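Local coordinates for peptide ABC transporter permease (Staphylococcus hominis, PDB 6EXS), which probably carries peptides, including a thioalcohol-conjugated peptide precursor of human axillary malodour, across the membrane as a POT-family transporter of the major facilitator superfamily, at residues 312-323 against 393-401; 376-387 against 461-472. One frame throughout, in Å; residues are numbered along the deposited sequence.

Contact 1 of 2, residues 312-323 against 393-401; sequences YGLERSDMQLNL and QFSVNWVIL. With OLC ((2R)-2,3-dihydroxypropyl (9Z)-octadec-9-enoate), chain B; OLC ((2R)-2,3-dihydroxypropyl (9Z)-octadec-9-enoate), chain H.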
loop_
_atom_site.group_PDB
_atom_site.type_symbol
_atom_site.label_atom_id
_atom_site.label_comp_id
_atom_site.label_asym_id
_atom_site.label_seq_id
_atom_site.Cartn_x
_atom_site.Cartn_y
_atom_site.Cartn_z
ATOM N N TYR A 312 -13.801 -14.604 4.213
ATOM C CA TYR A 312 -13.859 -15.725 5.162
ATOM C C TYR A 312 -14.744 -15.356 6.352
ATOM O O TYR A 312 -15.551 -16.172 6.772
ATOM C CB TYR A 312 -12.453 -16.129 5.637
ATOM C CG TYR A 312 -12.428 -17.365 6.514
ATOM C CD1 TYR A 312 -12.684 -18.628 5.982
ATOM C CD2 TYR A 312 -12.122 -17.278 7.869
ATOM C CE1 TYR A 312 -12.621 -19.774 6.775
ATOM C CE2 TYR A 312 -12.077 -18.415 8.675
ATOM C CZ TYR A 312 -12.323 -19.661 8.124
ATOM O OH TYR A 312 -12.269 -20.782 8.913
ATOM N N GLY A 313 -14.614 -14.127 6.847
ATOM C CA GLY A 313 -15.436 -13.619 7.934
ATOM C C GLY A 313 -16.895 -13.534 7.524
ATOM O O GLY A 313 -17.769 -14.017 8.249
ATOM N N LEU A 314 -17.164 -12.953 6.334
ATOM C CA LEU A 314 -18.511 -12.805 5.767
ATOM C C LEU A 314 -19.206 -14.154 5.538
ATOM O O LEU A 314 -20.406 -14.299 5.819
ATOM C CB LEU A 314 -18.437 -11.981 4.451
ATOM C CG LEU A 314 -19.736 -11.691 3.677
ATOM C CD1 LEU A 314 -20.748 -10.918 4.521
ATOM C CD2 LEU A 314 -19.453 -10.900 2.446
ATOM N N GLU A 315 -18.446 -15.145 5.058
ATOM C CA GLU A 315 -18.969 -16.469 4.724
ATOM C C GLU A 315 -18.968 -17.496 5.857
ATOM O O GLU A 315 -19.800 -18.397 5.838
ATOM C CB GLU A 315 -18.223 -17.044 3.513
ATOM C CG GLU A 315 -18.502 -16.306 2.223
ATOM C CD GLU A 315 -17.705 -16.790 1.031
ATOM O OE1 GLU A 315 -16.833 -17.674 1.203
ATOM O OE2 GLU A 315 -17.932 -16.256 -0.078
ATOM N N ARG A 316 -18.029 -17.403 6.810
ATOM C CA ARG A 316 -17.935 -18.411 7.871
ATOM C C ARG A 316 -18.298 -17.907 9.278
ATOM O O ARG A 316 -18.653 -18.715 10.137
ATOM C CB ARG A 316 -16.547 -19.080 7.861
ATOM C CG ARG A 316 -16.220 -19.741 6.515
ATOM C CD ARG A 316 -16.713 -21.180 6.379
ATOM N NE ARG A 316 -15.641 -22.153 6.618
ATOM C CZ ARG A 316 -14.724 -22.513 5.717
ATOM N NH1 ARG A 316 -14.733 -21.980 4.499
ATOM N NH2 ARG A 316 -13.787 -23.397 6.032
ATOM N N SER A 317 -18.249 -16.599 9.514
ATOM C CA SER A 317 -18.597 -16.088 10.836
ATOM C C SER A 317 -20.044 -15.590 10.895
ATOM O O SER A 317 -20.684 -15.428 9.850
ATOM C CB SER A 317 -17.601 -15.027 11.298
ATOM O OG SER A 317 -18.052 -13.736 10.939
ATOM N N ASP A 318 -20.549 -15.345 12.116
ATOM C CA ASP A 318 -21.915 -14.868 12.340
ATOM C C ASP A 318 -22.086 -13.373 12.024
ATOM O O ASP A 318 -23.216 -12.858 12.076
ATOM C CB ASP A 318 -22.402 -15.217 13.767
ATOM C CG ASP A 318 -21.605 -14.675 14.948
ATOM O OD1 ASP A 318 -20.718 -13.809 14.736
ATOM O OD2 ASP A 318 -21.888 -15.089 16.088
ATOM N N MET A 319 -20.955 -12.680 11.707
ATOM C CA MET A 319 -20.863 -11.237 11.412
ATOM C C MET A 319 -21.533 -10.410 12.509
ATOM O O MET A 319 -22.124 -9.358 12.248
ATOM C CB MET A 319 -21.413 -10.902 10.007
ATOM C CG MET A 319 -20.547 -11.411 8.863
ATOM S SD MET A 319 -18.813 -10.874 8.920
ATOM C CE MET A 319 -18.975 -9.209 8.476
ATOM N N GLN A 320 -21.445 -10.915 13.745
ATOM C CA GLN A 320 -22.100 -10.331 14.911
ATOM C C GLN A 320 -21.094 -10.031 16.039
ATOM O O GLN A 320 -20.683 -10.936 16.764
ATOM C CB GLN A 320 -23.248 -11.283 15.365
ATOM C CG GLN A 320 -24.182 -10.737 16.434
ATOM C CD GLN A 320 -25.099 -9.625 15.978
ATOM O OE1 GLN A 320 -25.415 -9.475 14.793
ATOM N NE2 GLN A 320 -25.579 -8.835 16.934
ATOM N N LEU A 321 -20.663 -8.773 16.150
ATOM C CA LEU A 321 -19.727 -8.347 17.207
ATOM C C LEU A 321 -20.424 -8.567 18.560
ATOM O O LEU A 321 -21.616 -8.265 18.684
ATOM C CB LEU A 321 -19.348 -6.875 17.005
ATOM C CG LEU A 321 -18.329 -6.237 17.945
ATOM C CD1 LEU A 321 -16.960 -6.925 17.869
ATOM C CD2 LEU A 321 -18.146 -4.773 17.597
ATOM N N ASN A 322 -19.728 -9.200 19.515
ATOM C CA ASN A 322 -20.309 -9.495 20.824
ATOM C C ASN A 322 -19.268 -9.359 21.968
ATOM O O ASN A 322 -18.468 -10.271 22.199
ATOM C CB ASN A 322 -21.011 -10.864 20.794
ATOM C CG ASN A 322 -21.755 -11.214 22.055
ATOM O OD1 ASN A 322 -22.085 -10.368 22.884
ATOM N ND2 ASN A 322 -22.043 -12.477 22.218
ATOM N N LEU A 323 -19.269 -8.197 22.654
ATOM C CA LEU A 323 -18.318 -7.893 23.715
ATOM C C LEU A 323 -19.004 -7.488 25.011
ATOM O O LEU A 323 -19.590 -6.404 25.091
ATOM C CB LEU A 323 -17.334 -6.779 23.287
ATOM C CG LEU A 323 -16.628 -6.882 21.918
ATOM C CD1 LEU A 323 -16.061 -5.536 21.506
ATOM C CD2 LEU A 323 -15.547 -7.967 21.900
ATOM N N GLN A 393 -20.713 -22.319 12.319
ATOM C CA GLN A 393 -20.532 -20.868 12.212
ATOM C C GLN A 393 -20.008 -20.358 13.558
ATOM O O GLN A 393 -20.559 -20.705 14.601
ATOM C CB GLN A 393 -21.859 -20.197 11.817
ATOM C CG GLN A 393 -21.869 -18.688 11.905
ATOM C CD GLN A 393 -23.140 -18.109 11.354
ATOM O OE1 GLN A 393 -23.243 -17.849 10.155
ATOM N NE2 GLN A 393 -24.124 -17.871 12.222
ATOM N N PHE A 394 -18.906 -19.601 13.528
ATOM C CA PHE A 394 -18.242 -19.059 14.718
ATOM C C PHE A 394 -18.439 -17.554 14.841
ATOM O O PHE A 394 -18.971 -16.920 13.932
ATOM C CB PHE A 394 -16.742 -19.426 14.731
ATOM C CG PHE A 394 -15.959 -19.091 13.484
ATOM C CD1 PHE A 394 -15.333 -17.853 13.344
ATOM C CD2 PHE A 394 -15.804 -20.029 12.469
ATOM C CE1 PHE A 394 -14.601 -17.544 12.190
ATOM C CE2 PHE A 394 -15.075 -19.716 11.311
ATOM C CZ PHE A 394 -14.481 -18.475 11.182
ATOM N N SER A 395 -18.017 -16.982 15.963
ATOM C CA SER A 395 -18.150 -15.556 16.197
ATOM C C SER A 395 -17.129 -14.758 15.359
ATOM O O SER A 395 -15.976 -15.195 15.191
ATOM C CB SER A 395 -17.998 -15.262 17.689
ATOM O OG SER A 395 -17.994 -13.874 17.977
ATOM N N VAL A 396 -17.564 -13.568 14.846
ATOM C CA VAL A 396 -16.736 -12.614 14.086
ATOM C C VAL A 396 -15.588 -12.082 14.985
ATOM O O VAL A 396 -14.593 -11.584 14.460
ATOM C CB VAL A 396 -17.587 -11.468 13.459
ATOM C CG1 VAL A 396 -17.976 -10.405 14.487
ATOM C CG2 VAL A 396 -16.870 -10.828 12.278
ATOM N N ASN A 397 -15.733 -12.219 16.338
ATOM C CA ASN A 397 -14.746 -11.811 17.348
ATOM C C ASN A 397 -13.397 -12.476 17.062
ATOM O O ASN A 397 -12.348 -11.868 17.297
ATOM C CB ASN A 397 -15.222 -12.174 18.767
ATOM C CG ASN A 397 -16.428 -11.430 19.313
ATOM O OD1 ASN A 397 -16.986 -10.503 18.713
ATOM N ND2 ASN A 397 -16.855 -11.820 20.494
ATOM N N TRP A 398 -13.440 -13.714 16.516
ATOM C CA TRP A 398 -12.277 -14.500 16.100
ATOM C C TRP A 398 -11.582 -13.846 14.907
ATOM O O TRP A 398 -10.370 -13.645 14.958
ATOM C CB TRP A 398 -12.683 -15.949 15.772
ATOM C CG TRP A 398 -13.044 -16.779 16.972
ATOM C CD1 TRP A 398 -14.246 -17.365 17.228
ATOM C CD2 TRP A 398 -12.190 -17.109 18.084
ATOM N NE1 TRP A 398 -14.197 -18.049 18.424
ATOM C CE2 TRP A 398 -12.943 -17.918 18.965
ATOM C CE3 TRP A 398 -10.852 -16.813 18.413
ATOM C CZ2 TRP A 398 -12.408 -18.433 20.152
ATOM C CZ3 TRP A 398 -10.320 -17.332 19.586
ATOM C CH2 TRP A 398 -11.101 -18.114 20.451
ATOM N N VAL A 399 -12.349 -13.474 13.857
ATOM C CA VAL A 399 -11.855 -12.814 12.631
ATOM C C VAL A 399 -11.242 -11.462 13.004
ATOM O O VAL A 399 -10.176 -11.125 12.497
ATOM C CB VAL A 399 -12.949 -12.676 11.535
ATOM C CG1 VAL A 399 -12.346 -12.237 10.200
ATOM C CG2 VAL A 399 -13.724 -13.976 11.363
ATOM N N ILE A 400 -11.896 -10.725 13.934
ATOM C CA ILE A 400 -11.434 -9.439 14.454
ATOM C C ILE A 400 -10.108 -9.617 15.233
ATOM O O ILE A 400 -9.192 -8.815 15.050
ATOM C CB ILE A 400 -12.559 -8.703 15.253
ATOM C CG1 ILE A 400 -13.717 -8.289 14.292
ATOM C CG2 ILE A 400 -11.995 -7.475 16.015
ATOM C CD1 ILE A 400 -15.029 -7.930 14.940
ATOM N N LEU A 401 -9.993 -10.693 16.046
ATOM C CA LEU A 401 -8.775 -11.033 16.797
ATOM C C LEU A 401 -7.603 -11.295 15.836
ATOM O O LEU A 401 -6.479 -10.896 16.134
ATOM C CB LEU A 401 -9.010 -12.230 17.752
ATOM C CG LEU A 401 -7.828 -12.749 18.609
ATOM C CD1 LEU A 401 -7.087 -11.616 19.370
ATOM C CD2 LEU A 401 -8.288 -13.830 19.559
HETATM C C18 OLC B . -14.352 0.105 13.913
HETATM C C10 OLC B . -11.144 -6.397 19.944
HETATM C C9 OLC B . -10.837 -7.692 20.008
HETATM C C17 OLC B . -13.388 -1.046 13.727
HETATM C C11 OLC B . -12.402 -5.753 19.405
HETATM C C8 OLC B . -11.657 -8.867 19.539
HETATM C C24 OLC B . -15.968 -19.062 22.439
HETATM C C16 OLC B . -13.780 -2.314 14.464
HETATM C C12 OLC B . -12.124 -4.560 18.479
HETATM C C7 OLC B . -12.356 -9.651 20.656
HETATM C C15 OLC B . -13.204 -2.452 15.866
HETATM C C13 OLC B . -13.363 -3.781 18.065
HETATM C C6 OLC B . -11.469 -10.573 21.497
HETATM C C14 OLC B . -13.607 -3.749 16.560
HETATM C C5 OLC B . -11.098 -11.923 20.878
HETATM C C4 OLC B . -12.203 -12.980 20.776
HETATM C C3 OLC B . -12.605 -13.647 22.084
HETATM C C2 OLC B . -13.111 -15.081 21.911
HETATM C C21 OLC B . -16.178 -16.929 21.078
HETATM C C1 OLC B . -14.570 -15.227 21.578
HETATM C C22 OLC B . -16.895 -18.020 21.849
HETATM O O19 OLC B . -15.274 -14.346 21.165
HETATM O O25 OLC B . -15.329 -19.828 21.426
HETATM O O23 OLC B . -17.717 -17.456 22.873
HETATM O O20 OLC B . -14.987 -16.485 21.780
HETATM C C9 OLC H . -8.201 -6.655 25.745
HETATM C C8 OLC H . -8.903 -7.981 25.773
HETATM C C24 OLC H . -19.006 -14.101 21.905
HETATM C C7 OLC H . -10.368 -7.905 25.358
HETATM C C6 OLC H . -11.046 -9.267 25.280
HETATM C C5 OLC H . -12.517 -9.208 24.896
HETATM C C4 OLC H . -13.191 -10.566 24.764
HETATM C C3 OLC H . -14.694 -10.472 24.547
HETATM C C2 OLC H . -15.374 -11.823 24.368
HETATM C C21 OLC H . -18.916 -12.904 24.136
HETATM C C1 OLC H . -16.857 -11.777 24.595
HETATM C C22 OLC H . -19.466 -14.073 23.346
HETATM O O19 OLC H . -17.424 -10.929 25.240
HETATM O O25 OLC H . -19.689 -15.108 21.167
HETATM O O23 OLC H . -19.192 -15.318 23.986
HETATM O O20 OLC H . -17.475 -12.812 23.999
HETATM O O HOH W 1 -20.634 -13.396 17.824
#
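S317 and F394 lie side by side in a single backbone bridge, CA to CA 4.9 Å, and beyond it strand 320-323 passes the first turn of helix 396-401 at 85°, with 7.9 Å between the axes. Next to the bridge, D318 N donates to F394 O at 2.9 Å. D318 then turns its carboxylate to the helix start: OD1 accepts from V396 N at 3.2 Å and, from the opposite face of the carboxylate plane, from Q320 N, which closes an Asx turn. With CG between its own backbone N and carbonyl carbon, the carboxylate lies where both amides can reach it. One water donates to D318 OD2 and Q320 O and accepts from S395 OG, the N-cap hydroxyl that also receives N397 N. The carboxamide of N397 pairs with the strand backbone in both directions. Its OD1 takes N322 N in the carbonyl plane, on a lone pair, with a nearly straight N-H...O of 166°, while N397 ND2 gives one hydrogen bond to N322 O at 2.8 Å and another to O19 of the monoolein of chain B. This double grip fixes the amide's rotation. Between the polar groups, V396 presses CG2 against S317 OG (3.4 Å) and M319 SD, and its CG1 against the Q320-L321 peptide. V399 CG2 lies 3.8 Å from G313 CA. At the other end, Y312 CE2 meets F394 CZ at 3.5 Å, the rings inclined at 41°, and R316 O lies over one face of F394. Helix 364-389 adds I382 against both Y312 and F394; F335 covers V396 and V399, and strand 326-329 pairs antiparallel with strand 320-323.

Contact 2 of 2, residues 376-387 against 461-472; sequences GLSYILIGLVGL and TNYFIFLGTVAI. With OLC ((2R)-2,3-dihydroxypropyl (9Z)-octadec-9-enoate), chain F.
Y379 and F464 form an edge-to-face pair in a knobs-into-holes packing of two antiparallel helices within this major facilitator superfamily transporter, where helices 376-387 and 461-472 run at 154° with axes 7.5 Å apart. F464 points CD1 at the centre of the Y379 ring, 3.5 Å from CE2, and the planes stand at 82°. The Y379 ring is a knob in the hole made by Y463, F464, L467 and G468, with L467 CB at its edge. F464 in turn offers a face to I382, whose CG2 sits in CH-pi contact 3.8 Å from the ring centroid. A second knob, I380, enters between I465, G468, T469 and I472.

Glycines let the backbones come this close. G376 and G468 have CA atoms 4.1 Å apart, A471 CB and I472 CD1 lie against G376, F464 CB and I465 CG1 rest on G383 CA, and T461 CG2 meets G386 CA at 3.6 Å.

Further out, Y379 OH and Y463 OH both hydrogen-bond to Q304 OE1, which ties the two tyrosines of the interface to one acceptor. V308 backs both Y379 and F464, and a monoolein chain runs along L377, L381, L384 and V385. T469 turns its hydroxyl back along its own helix: OG1, anti to the carbonyl carbon (chi1 -54°), donates to I465 O at 2.7 Å while resting 3.3 Å from I380 CD1.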
loop_
_atom_site.group_PDB
_atom_site.type_symbol
_atom_site.label_atom_id
_atom_site.label_comp_id
_atom_site.label_asym_id
_atom_site.label_seq_id
_atom_site.Cartn_x
_atom_site.Cartn_y
_atom_site.Cartn_z
ATOM N N GLY A 376 2.217 -14.273 11.180
ATOM C CA GLY A 376 2.072 -15.724 11.068
ATOM C C GLY A 376 1.159 -16.326 12.122
ATOM O O GLY A 376 0.376 -17.230 11.821
ATOM N N LEU A 377 1.254 -15.812 13.371
ATOM C CA LEU A 377 0.425 -16.231 14.515
ATOM C C LEU A 377 -1.052 -15.850 14.337
ATOM O O LEU A 377 -1.919 -16.530 14.882
ATOM C CB LEU A 377 0.969 -15.682 15.843
ATOM C CG LEU A 377 2.207 -16.391 16.386
ATOM C CD1 LEU A 377 3.037 -15.454 17.239
ATOM C CD2 LEU A 377 1.846 -17.688 17.133
ATOM N N SER A 378 -1.331 -14.781 13.558
ATOM C CA SER A 378 -2.683 -14.317 13.258
ATOM C C SER A 378 -3.376 -15.267 12.263
ATOM O O SER A 378 -4.596 -15.429 12.325
ATOM C CB SER A 378 -2.667 -12.873 12.758
ATOM O OG SER A 378 -2.293 -12.751 11.396
ATOM N N TYR A 379 -2.582 -15.913 11.374
ATOM C CA TYR A 379 -3.055 -16.919 10.408
ATOM C C TYR A 379 -3.178 -18.321 11.048
ATOM O O TYR A 379 -4.106 -19.049 10.709
ATOM C CB TYR A 379 -2.213 -16.919 9.119
ATOM C CG TYR A 379 -2.880 -16.192 7.966
ATOM C CD1 TYR A 379 -3.729 -15.108 8.191
ATOM C CD2 TYR A 379 -2.629 -16.563 6.644
ATOM C CE1 TYR A 379 -4.343 -14.436 7.133
ATOM C CE2 TYR A 379 -3.225 -15.887 5.577
ATOM C CZ TYR A 379 -4.087 -14.829 5.829
ATOM O OH TYR A 379 -4.693 -14.168 4.796
ATOM N N ILE A 380 -2.301 -18.664 12.018
ATOM C CA ILE A 380 -2.400 -19.917 12.791
ATOM C C ILE A 380 -3.666 -19.831 13.674
ATOM O O ILE A 380 -4.389 -20.817 13.792
ATOM C CB ILE A 380 -1.105 -20.199 13.625
ATOM C CG1 ILE A 380 0.131 -20.510 12.721
ATOM C CG2 ILE A 380 -1.303 -21.274 14.699
ATOM C CD1 ILE A 380 0.058 -21.732 11.771
ATOM N N LEU A 381 -3.946 -18.640 14.250
ATOM C CA LEU A 381 -5.131 -18.385 15.079
ATOM C C LEU A 381 -6.417 -18.669 14.290
ATOM O O LEU A 381 -7.166 -19.552 14.703
ATOM C CB LEU A 381 -5.111 -16.939 15.657
ATOM C CG LEU A 381 -6.279 -16.391 16.540
ATOM C CD1 LEU A 381 -7.460 -15.858 15.718
ATOM C CD2 LEU A 381 -6.693 -17.339 17.650
ATOM N N ILE A 382 -6.652 -17.962 13.148
ATOM C CA ILE A 382 -7.862 -18.127 12.336
ATOM C C ILE A 382 -7.961 -19.562 11.739
ATOM O O ILE A 382 -9.044 -20.155 11.766
ATOM C CB ILE A 382 -8.049 -16.991 11.285
ATOM C CG1 ILE A 382 -9.490 -16.960 10.720
ATOM C CG2 ILE A 382 -6.997 -17.014 10.168
ATOM C CD1 ILE A 382 -10.622 -16.589 11.727
ATOM N N GLY A 383 -6.824 -20.119 11.310
ATOM C CA GLY A 383 -6.721 -21.485 10.809
ATOM C C GLY A 383 -7.162 -22.502 11.841
ATOM O O GLY A 383 -7.901 -23.432 11.511
ATOM N N LEU A 384 -6.753 -22.314 13.109
ATOM C CA LEU A 384 -7.147 -23.204 14.207
ATOM C C LEU A 384 -8.618 -23.044 14.604
ATOM O O LEU A 384 -9.235 -24.019 15.031
ATOM C CB LEU A 384 -6.220 -23.072 15.427
ATOM C CG LEU A 384 -4.798 -23.652 15.284
ATOM C CD1 LEU A 384 -3.972 -23.350 16.513
ATOM C CD2 LEU A 384 -4.810 -25.169 15.035
ATOM N N VAL A 385 -9.184 -21.829 14.431
ATOM C CA VAL A 385 -10.599 -21.533 14.698
ATOM C C VAL A 385 -11.477 -22.316 13.693
ATOM O O VAL A 385 -12.416 -22.998 14.114
ATOM C CB VAL A 385 -10.890 -20.005 14.717
ATOM C CG1 VAL A 385 -12.384 -19.708 14.712
ATOM C CG2 VAL A 385 -10.222 -19.329 15.911
ATOM N N GLY A 386 -11.129 -22.259 12.402
ATOM C CA GLY A 386 -11.847 -22.971 11.346
ATOM C C GLY A 386 -11.785 -24.479 11.499
ATOM O O GLY A 386 -12.781 -25.175 11.269
ATOM N N LEU A 387 -10.610 -24.982 11.926
ATOM C CA LEU A 387 -10.318 -26.389 12.203
ATOM C C LEU A 387 -11.125 -26.857 13.410
ATOM O O LEU A 387 -11.624 -27.982 13.409
ATOM C CB LEU A 387 -8.807 -26.542 12.481
ATOM C CG LEU A 387 -8.214 -27.954 12.608
ATOM C CD1 LEU A 387 -8.208 -28.686 11.268
ATOM C CD2 LEU A 387 -6.793 -27.884 13.143
ATOM N N THR A 461 -8.979 -23.344 5.382
ATOM C CA THR A 461 -8.380 -23.536 6.714
ATOM C C THR A 461 -6.933 -24.024 6.650
ATOM O O THR A 461 -6.096 -23.546 7.421
ATOM C CB THR A 461 -9.239 -24.439 7.599
ATOM O OG1 THR A 461 -9.601 -25.601 6.852
ATOM C CG2 THR A 461 -10.476 -23.736 8.109
ATOM N N ASN A 462 -6.640 -24.982 5.747
ATOM C CA ASN A 462 -5.290 -25.516 5.560
ATOM C C ASN A 462 -4.391 -24.440 4.981
ATOM O O ASN A 462 -3.209 -24.406 5.319
ATOM C CB ASN A 462 -5.289 -26.745 4.658
ATOM C CG ASN A 462 -6.103 -27.921 5.140
ATOM O OD1 ASN A 462 -6.655 -27.946 6.249
ATOM N ND2 ASN A 462 -6.195 -28.935 4.294
ATOM N N TYR A 463 -4.962 -23.538 4.139
ATOM C CA TYR A 463 -4.269 -22.395 3.533
ATOM C C TYR A 463 -3.754 -21.420 4.629
ATOM O O TYR A 463 -2.597 -21.024 4.573
ATOM C CB TYR A 463 -5.194 -21.699 2.517
ATOM C CG TYR A 463 -4.696 -20.373 1.975
ATOM C CD1 TYR A 463 -5.028 -19.171 2.602
ATOM C CD2 TYR A 463 -3.965 -20.309 0.787
ATOM C CE1 TYR A 463 -4.606 -17.945 2.089
ATOM C CE2 TYR A 463 -3.561 -19.086 0.250
ATOM C CZ TYR A 463 -3.871 -17.907 0.914
ATOM O OH TYR A 463 -3.479 -16.697 0.406
ATOM N N PHE A 464 -4.598 -21.067 5.620
ATOM C CA PHE A 464 -4.221 -20.193 6.735
ATOM C C PHE A 464 -3.118 -20.827 7.590
ATOM O O PHE A 464 -2.186 -20.123 7.987
ATOM C CB PHE A 464 -5.433 -19.845 7.626
ATOM C CG PHE A 464 -6.474 -18.909 7.048
ATOM C CD1 PHE A 464 -6.119 -17.648 6.583
ATOM C CD2 PHE A 464 -7.821 -19.248 7.065
ATOM C CE1 PHE A 464 -7.085 -16.778 6.073
ATOM C CE2 PHE A 464 -8.788 -18.368 6.570
ATOM C CZ PHE A 464 -8.414 -17.145 6.066
ATOM N N ILE A 465 -3.211 -22.153 7.853
ATOM C CA ILE A 465 -2.218 -22.882 8.644
ATOM C C ILE A 465 -0.889 -22.985 7.877
ATOM O O ILE A 465 0.155 -22.689 8.456
ATOM C CB ILE A 465 -2.754 -24.253 9.171
ATOM C CG1 ILE A 465 -4.009 -24.045 10.054
ATOM C CG2 ILE A 465 -1.673 -25.027 9.963
ATOM C CD1 ILE A 465 -4.967 -25.240 10.119
ATOM N N PHE A 466 -0.932 -23.356 6.578
ATOM C CA PHE A 466 0.254 -23.483 5.715
ATOM C C PHE A 466 1.027 -22.159 5.577
ATOM O O PHE A 466 2.245 -22.148 5.759
ATOM C CB PHE A 466 -0.110 -24.092 4.343
ATOM C CG PHE A 466 0.940 -23.980 3.260
ATOM C CD1 PHE A 466 2.108 -24.736 3.317
ATOM C CD2 PHE A 466 0.751 -23.138 2.170
ATOM C CE1 PHE A 466 3.079 -24.631 2.311
ATOM C CE2 PHE A 466 1.722 -23.036 1.164
ATOM C CZ PHE A 466 2.877 -23.784 1.241
ATOM N N LEU A 467 0.306 -21.049 5.301
ATOM C CA LEU A 467 0.859 -19.699 5.154
ATOM C C LEU A 467 1.383 -19.158 6.481
ATOM O O LEU A 467 2.445 -18.532 6.495
ATOM C CB LEU A 467 -0.183 -18.742 4.555
ATOM C CG LEU A 467 -0.053 -18.460 3.063
ATOM C CD1 LEU A 467 -0.590 -19.607 2.235
ATOM C CD2 LEU A 467 -0.762 -17.181 2.698
ATOM N N GLY A 468 0.644 -19.422 7.565
ATOM C CA GLY A 468 1.005 -19.032 8.925
ATOM C C GLY A 468 2.305 -19.670 9.388
ATOM O O GLY A 468 3.182 -18.961 9.892
ATOM N N THR A 469 2.450 -21.007 9.180
ATOM C CA THR A 469 3.625 -21.828 9.527
ATOM C C THR A 469 4.873 -21.429 8.707
ATOM O O THR A 469 5.954 -21.269 9.291
ATOM C CB THR A 469 3.299 -23.324 9.353
ATOM O OG1 THR A 469 2.122 -23.656 10.096
ATOM C CG2 THR A 469 4.462 -24.241 9.744
ATOM N N VAL A 470 4.725 -21.303 7.355
ATOM C CA VAL A 470 5.806 -20.907 6.440
ATOM C C VAL A 470 6.411 -19.567 6.931
ATOM O O VAL A 470 7.627 -19.468 7.075
ATOM C CB VAL A 470 5.343 -20.898 4.947
ATOM C CG1 VAL A 470 6.254 -20.050 4.060
ATOM C CG2 VAL A 470 5.233 -22.317 4.393
ATOM N N ALA A 471 5.555 -18.586 7.277
ATOM C CA ALA A 471 5.963 -17.285 7.816
ATOM C C ALA A 471 6.804 -17.445 9.090
ATOM O O ALA A 471 7.884 -16.869 9.166
ATOM C CB ALA A 471 4.734 -16.438 8.111
ATOM N N ILE A 472 6.324 -18.269 10.059
ATOM C CA ILE A 472 6.969 -18.545 11.353
ATOM C C ILE A 472 8.315 -19.306 11.197
ATOM O O ILE A 472 9.286 -18.907 11.838
ATOM C CB ILE A 472 5.979 -19.238 12.351
ATOM C CG1 ILE A 472 4.814 -18.273 12.723
ATOM C CG2 ILE A 472 6.694 -19.751 13.625
ATOM C CD1 ILE A 472 3.550 -18.926 13.276
HETATM C C18 OLC F . 1.146 -9.016 21.735
HETATM C C10 OLC F . -1.972 -18.064 18.288
HETATM C C9 OLC F . -2.903 -19.005 18.173
HETATM C C17 OLC F . 1.299 -10.522 21.671
HETATM C C11 OLC F . -1.663 -17.215 19.495
HETATM C C8 OLC F . -3.899 -19.444 19.220
HETATM C C24 OLC F . -15.293 -25.793 19.875
HETATM C C16 OLC F . 0.145 -11.235 20.973
HETATM C C12 OLC F . -1.458 -15.738 19.173
HETATM C C7 OLC F . -4.934 -20.432 18.691
HETATM C C15 OLC F . 0.279 -12.752 20.989
HETATM C C13 OLC F . -0.710 -14.978 20.257
HETATM C C6 OLC F . -6.081 -20.701 19.651
HETATM C C14 OLC F . -0.651 -13.479 20.031
HETATM C C5 OLC F . -7.036 -21.799 19.203
HETATM C C4 OLC F . -8.216 -21.311 18.377
HETATM C C3 OLC F . -9.577 -21.592 19.000
HETATM C C2 OLC F . -10.226 -22.892 18.523
HETATM C C21 OLC F . -13.615 -24.386 18.631
HETATM C C1 OLC F . -11.670 -23.028 18.920
HETATM C C22 OLC F . -13.851 -25.647 19.432
HETATM O O19 OLC F . -12.297 -22.200 19.529
HETATM O O25 OLC F . -16.168 -26.036 18.778
HETATM O O23 OLC F . -13.446 -26.796 18.678
HETATM O O20 OLC F . -12.184 -24.195 18.500
#

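Overall arrangement
Contacts 1 and 2 illustrate how a polar junction and an apolar helix pair can adjoin on one side of a transporter. Their centres are 16 Å apart, and their segments alternate along the chain, with helices 364-389 and 396-418 following each other. Y312 joins them: its OH lies 3.3 Å from G386 CA and 3.5 Å from T461 CG2, and its ring meets F464 edge-to-face. W398 CE3 against V385 CG2, at 3.6 Å, makes a second join. Both contacts lie near the bound conjugated peptide, none of their residues lining its pocket: the side chain of Y379 is about 7 Å from it and that of I400 about 9 Å. F335, which does line the pocket, touches V396 and V399.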